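Local structure of branched-chain-amino-acid aminotransferase (Pseudomonas aeruginosa, 6NST) at residues A[148-160]-A[210-222]. The protein probably catalyses the reversible pyridoxal-phosphate-dependent transfer of the amino group of leucine, isoleucine or valine to 2-oxoglutarate. The protein carries 1 engineered substitution. Sequence-based numbering, arbitrary orientation.
Sequences TRHHVNISMTRAK and TPEVTACLNGITR. With SO4 (sulfate ion), chain G.
R158 and L217, whose CA atoms lie 5.9 Å apart, mark one close approach between the irregular loop 148-160, which carries K160, the cofactor lysine by similarity, and 210-222, which leads into helix 220-231 with G219 at its N-cap; V152 and A215, at 5.7 Å between CA atoms, mark the other. The R158 side chain leaves its backbone pointing away from the partner segment, and a bend at chi2 (-47°) brings the guanidinium back to it. There R158 NH1 comes within 2.6 Å of C216 O, near the guanidinium plane, but at a poor angle for a hydrogen bond. NH2 lies beside V213 O and T214 O, and V213 CG1 covers one face; V213 and T214 are poorly ordered, so the fine geometry of their contacts is doubtful. T157 OG1, from R158's own loop, lies over the opposite face. V152 CG1 makes apolar contact with A215 CB at 3.7 Å, and separately the L217 CD1 methyl packs on T157 O at 3.5 Å. Beyond, I220 N, T221 N and T221 OG1 (2.7 Å to O4) bind a sulfate, probably from the crystallisation liquor. R158 N also bonds D244 of the second subunit. The cluster of backbone carbonyls round R158 would probably be favourable for its charge.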
loop_
_atom_site.group_PDB
_atom_site.type_symbol
_atom_site.label_atom_id
_atom_site.label_comp_id
_atom_site.label_asym_id
_atom_site.label_seq_id
_atom_site.Cartn_x
_atom_site.Cartn_y
_atom_site.Cartn_z
ATOM N N THR A 148 7.413 -9.055 -6.402
ATOM C CA THR A 148 6.917 -7.747 -6.801
ATOM C C THR A 148 8.039 -6.924 -7.424
ATOM O O THR A 148 9.177 -6.939 -6.948
ATOM C CB THR A 148 6.331 -7.021 -5.590
ATOM O OG1 THR A 148 5.313 -7.836 -4.995
ATOM C CG2 THR A 148 5.729 -5.691 -5.995
ATOM N N ARG A 149 7.716 -6.215 -8.503
ATOM C CA ARG A 149 8.702 -5.390 -9.185
ATOM C C ARG A 149 9.094 -4.196 -8.308
ATOM O O ARG A 149 8.446 -3.885 -7.306
ATOM C CB ARG A 149 8.160 -4.929 -10.541
ATOM C CG ARG A 149 9.214 -4.437 -11.533
ATOM C CD ARG A 149 10.371 -5.418 -11.672
ATOM N NE ARG A 149 11.325 -5.001 -12.698
ATOM C CZ ARG A 149 12.449 -5.652 -12.985
ATOM N NH1 ARG A 149 12.771 -6.752 -12.319
ATOM N NH2 ARG A 149 13.254 -5.200 -13.936
ATOM N N HIS A 150 10.177 -3.527 -8.702
ATOM C CA HIS A 150 10.773 -2.476 -7.888
ATOM C C HIS A 150 9.774 -1.362 -7.582
ATOM O O HIS A 150 8.888 -1.048 -8.380
ATOM C CB HIS A 150 11.997 -1.891 -8.594
ATOM C CG HIS A 150 13.206 -2.770 -8.537
ATOM N ND1 HIS A 150 13.890 -3.017 -7.367
ATOM C CD2 HIS A 150 13.858 -3.455 -9.506
ATOM C CE1 HIS A 150 14.909 -3.821 -7.616
ATOM N NE2 HIS A 150 14.913 -4.100 -8.907
ATOM N N HIS A 151 9.943 -0.759 -6.407
ATOM C CA HIS A 151 9.100 0.326 -5.922
ATOM C C HIS A 151 9.766 1.659 -6.240
ATOM O O HIS A 151 10.959 1.839 -5.973
ATOM C CB HIS A 151 8.873 0.175 -4.417
ATOM C CG HIS A 151 7.907 1.161 -3.836
ATOM N ND1 HIS A 151 8.248 2.469 -3.570
ATOM C CD2 HIS A 151 6.621 1.019 -3.437
ATOM C CE1 HIS A 151 7.207 3.096 -3.050
ATOM N NE2 HIS A 151 6.208 2.238 -2.958
ATOM N N VAL A 152 8.989 2.595 -6.795
ATOM C CA VAL A 152 9.549 3.833 -7.337
ATOM C C VAL A 152 10.237 4.688 -6.283
ATOM O O VAL A 152 11.005 5.590 -6.634
ATOM C CB VAL A 152 8.456 4.658 -8.045
ATOM C CG1 VAL A 152 7.916 3.902 -9.243
ATOM C CG2 VAL A 152 7.341 5.007 -7.069
ATOM N N ASN A 153 9.974 4.452 -4.999
ATOM C CA ASN A 153 10.635 5.200 -3.940
ATOM C C ASN A 153 11.580 4.344 -3.109
ATOM O O ASN A 153 12.127 4.832 -2.113
ATOM C CB ASN A 153 9.603 5.870 -3.026
ATOM C CG ASN A 153 10.208 6.983 -2.195
ATOM O OD1 ASN A 153 11.209 7.582 -2.585
ATOM N ND2 ASN A 153 9.616 7.253 -1.036
ATOM N N ILE A 154 11.783 3.086 -3.481
ATOM C CA ILE A 154 12.782 2.235 -2.847
ATOM C C ILE A 154 14.036 2.133 -3.700
ATOM O O ILE A 154 15.150 2.317 -3.211
ATOM C CB ILE A 154 12.190 0.841 -2.547
ATOM C CG1 ILE A 154 11.027 0.965 -1.561
ATOM C CG2 ILE A 154 13.269 -0.083 -2.010
ATOM C CD1 ILE A 154 10.363 -0.357 -1.220
ATOM N N SER A 155 13.870 1.845 -4.985
ATOM C CA SER A 155 14.965 1.880 -5.937
ATOM C C SER A 155 14.635 2.878 -7.037
ATOM O O SER A 155 13.466 3.184 -7.293
ATOM C CB SER A 155 15.242 0.495 -6.535
ATOM O OG SER A 155 14.102 -0.015 -7.197
ATOM N N MET A 156 15.679 3.393 -7.674
ATOM C CA MET A 156 15.534 4.432 -8.688
ATOM C C MET A 156 15.241 3.758 -10.021
ATOM O O MET A 156 16.153 3.335 -10.735
ATOM C CB MET A 156 16.789 5.295 -8.731
ATOM C CG MET A 156 17.119 5.954 -7.389
ATOM S SD MET A 156 15.843 7.102 -6.804
ATOM C CE MET A 156 14.944 6.096 -5.619
ATOM N N THR A 157 13.951 3.665 -10.360
ATOM C CA THR A 157 13.501 2.852 -11.481
ATOM C C THR A 157 13.883 3.429 -12.839
ATOM O O THR A 157 13.787 2.710 -13.841
ATOM C CB THR A 157 11.983 2.658 -11.410
ATOM O OG1 THR A 157 11.330 3.933 -11.399
ATOM C CG2 THR A 157 11.604 1.890 -10.147
ATOM N N ARG A 158 14.312 4.690 -12.904
ATOM C CA ARG A 158 14.771 5.268 -14.161
ATOM C C ARG A 158 16.251 5.031 -14.415
ATOM O O ARG A 158 16.713 5.234 -15.545
ATOM C CB ARG A 158 14.498 6.776 -14.195
ATOM C CG ARG A 158 13.056 7.158 -13.914
ATOM C CD ARG A 158 12.093 6.297 -14.714
ATOM N NE ARG A 158 10.701 6.613 -14.407
ATOM C CZ ARG A 158 9.678 5.810 -14.677
ATOM N NH1 ARG A 158 9.891 4.633 -15.251
ATOM N NH2 ARG A 158 8.444 6.179 -14.362
ATOM N N ALA A 159 17.004 4.626 -13.400
ATOM C CA ALA A 159 18.417 4.320 -13.553
ATOM C C ALA A 159 18.596 2.823 -13.757
ATOM O O ALA A 159 17.877 2.012 -13.167
ATOM C CB ALA A 159 19.216 4.781 -12.334
ATOM N N LYS A 160 19.553 2.462 -14.609
ATOM C CA LYS A 160 19.893 1.063 -14.850
ATOM C C LYS A 160 21.090 0.734 -13.963
ATOM O O LYS A 160 22.247 0.773 -14.381
ATOM C CB LYS A 160 20.174 0.828 -16.331
ATOM C CG LYS A 160 20.231 -0.633 -16.737
ATOM C CD LYS A 160 20.256 -0.784 -18.252
ATOM C CE LYS A 160 20.216 -2.249 -18.657
ATOM N NZ LYS A 160 20.155 -2.426 -20.134
ATOM N N THR A 210 0.513 -0.632 -23.723
ATOM C CA THR A 210 1.742 -0.892 -22.992
ATOM C C THR A 210 1.678 -0.122 -21.684
ATOM O O THR A 210 1.047 0.941 -21.625
ATOM C CB THR A 210 2.984 -0.485 -23.805
ATOM O OG1 THR A 210 4.172 -0.867 -23.102
ATOM C CG2 THR A 210 3.009 1.019 -24.058
ATOM N N PRO A 211 2.280 -0.644 -20.615
ATOM C CA PRO A 211 2.271 0.088 -19.343
ATOM C C PRO A 211 2.953 1.439 -19.486
ATOM O O PRO A 211 3.998 1.564 -20.127
ATOM C CB PRO A 211 3.043 -0.836 -18.394
ATOM C CG PRO A 211 2.908 -2.196 -18.997
ATOM C CD PRO A 211 2.889 -1.979 -20.481
ATOM N N GLU A 212 2.334 2.457 -18.896
ATOM C CA GLU A 212 2.923 3.787 -18.896
ATOM C C GLU A 212 4.242 3.779 -18.132
ATOM O O GLU A 212 4.454 2.969 -17.226
ATOM C CB GLU A 212 1.950 4.792 -18.279
ATOM C CG GLU A 212 0.771 4.136 -17.574
ATOM C CD GLU A 212 -0.155 5.136 -16.909
ATOM O OE1 GLU A 212 -0.567 6.107 -17.579
ATOM O OE2 GLU A 212 -0.465 4.951 -15.713
ATOM N N VAL A 213 5.141 4.684 -18.517
ATOM C CA VAL A 213 6.455 4.785 -17.889
ATOM C C VAL A 213 6.268 5.142 -16.421
ATOM O O VAL A 213 6.502 6.284 -16.009
ATOM C CB VAL A 213 7.342 5.815 -18.608
ATOM C CG1 VAL A 213 8.800 5.634 -18.210
ATOM C CG2 VAL A 213 7.175 5.699 -20.113
ATOM N N THR A 214 5.845 4.162 -15.624
ATOM C CA THR A 214 5.468 4.393 -14.237
ATOM C C THR A 214 6.516 3.811 -13.298
ATOM O O THR A 214 7.392 4.532 -12.808
ATOM C CB THR A 214 4.096 3.777 -13.957
ATOM O OG1 THR A 214 3.302 3.822 -15.150
ATOM C CG2 THR A 214 3.380 4.548 -12.874
ATOM N N ALA A 215 6.437 2.508 -13.046
ATOM C CA ALA A 215 7.420 1.808 -12.232
ATOM C C ALA A 215 8.316 0.889 -13.052
ATOM O O ALA A 215 9.210 0.250 -12.485
ATOM C CB ALA A 215 6.718 1.009 -11.130
ATOM N N CYS A 216 8.100 0.803 -14.363
ATOM C CA CYS A 216 8.942 0.008 -15.241
ATOM C C CYS A 216 10.066 0.867 -15.818
ATOM O O CYS A 216 10.089 2.091 -15.670
ATOM C CB CYS A 216 8.112 -0.611 -16.366
ATOM S SG CYS A 216 7.412 0.587 -17.530
ATOM N N LEU A 217 11.010 0.208 -16.484
ATOM C CA LEU A 217 12.132 0.914 -17.085
ATOM C C LEU A 217 11.715 1.552 -18.404
ATOM O O LEU A 217 11.021 0.934 -19.217
ATOM C CB LEU A 217 13.308 -0.035 -17.316
ATOM C CG LEU A 217 14.583 0.611 -17.869
ATOM C CD1 LEU A 217 15.145 1.631 -16.889
ATOM C CD2 LEU A 217 15.628 -0.441 -18.208
ATOM N N ASN A 218 12.138 2.801 -18.606
ATOM C CA ASN A 218 11.915 3.516 -19.863
ATOM C C ASN A 218 12.871 2.939 -20.904
ATOM O O ASN A 218 13.916 3.509 -21.228
ATOM C CB ASN A 218 12.126 5.015 -19.670
ATOM C CG ASN A 218 11.586 5.839 -20.824
ATOM O OD1 ASN A 218 11.330 5.320 -21.910
ATOM N ND2 ASN A 218 11.414 7.135 -20.593
ATOM N N GLY A 219 12.501 1.776 -21.433
ATOM C CA GLY A 219 13.395 1.051 -22.318
ATOM C C GLY A 219 13.589 1.763 -23.645
ATOM O O GLY A 219 12.644 2.276 -24.249
ATOM N N ILE A 220 14.842 1.793 -24.102
ATOM C CA ILE A 220 15.153 2.406 -25.389
ATOM C C ILE A 220 14.476 1.643 -26.520
ATOM O O ILE A 220 13.969 2.246 -27.472
ATOM C CB ILE A 220 16.676 2.490 -25.583
ATOM C CG1 ILE A 220 17.283 3.464 -24.569
ATOM C CG2 ILE A 220 17.022 2.910 -27.008
ATOM C CD1 ILE A 220 18.783 3.610 -24.679
ATOM N N THR A 221 14.442 0.310 -26.430
ATOM C CA THR A 221 13.741 -0.480 -27.437
ATOM C C THR A 221 12.245 -0.205 -27.399
ATOM O O THR A 221 11.583 -0.171 -28.443
ATOM C CB THR A 221 14.013 -1.969 -27.226
ATOM O OG1 THR A 221 15.422 -2.186 -27.090
ATOM C CG2 THR A 221 13.492 -2.781 -28.406
ATOM N N ARG A 222 11.694 -0.015 -26.199
ATOM C CA ARG A 222 10.306 0.412 -26.081
ATOM C C ARG A 222 10.086 1.751 -26.773
ATOM O O ARG A 222 9.074 1.949 -27.453
ATOM C CB ARG A 222 9.916 0.494 -24.605
ATOM C CG ARG A 222 8.558 1.113 -24.342
ATOM C CD ARG A 222 8.374 1.387 -22.856
ATOM N NE ARG A 222 7.025 1.844 -22.548
ATOM C CZ ARG A 222 6.628 3.109 -22.628
ATOM N NH1 ARG A 222 7.480 4.053 -23.010
ATOM N NH2 ARG A 222 5.377 3.429 -22.327
HETATM S S SO4 G . 16.255 -1.618 -23.232
HETATM O O1 SO4 G . 16.637 -0.219 -23.062
HETATM O O2 SO4 G . 17.453 -2.440 -23.332
HETATM O O3 SO4 G . 15.459 -2.054 -22.085
HETATM O O4 SO4 G . 15.466 -1.757 -24.453
HETATM O O HOH W 1 7.202 -2.038 -11.266
#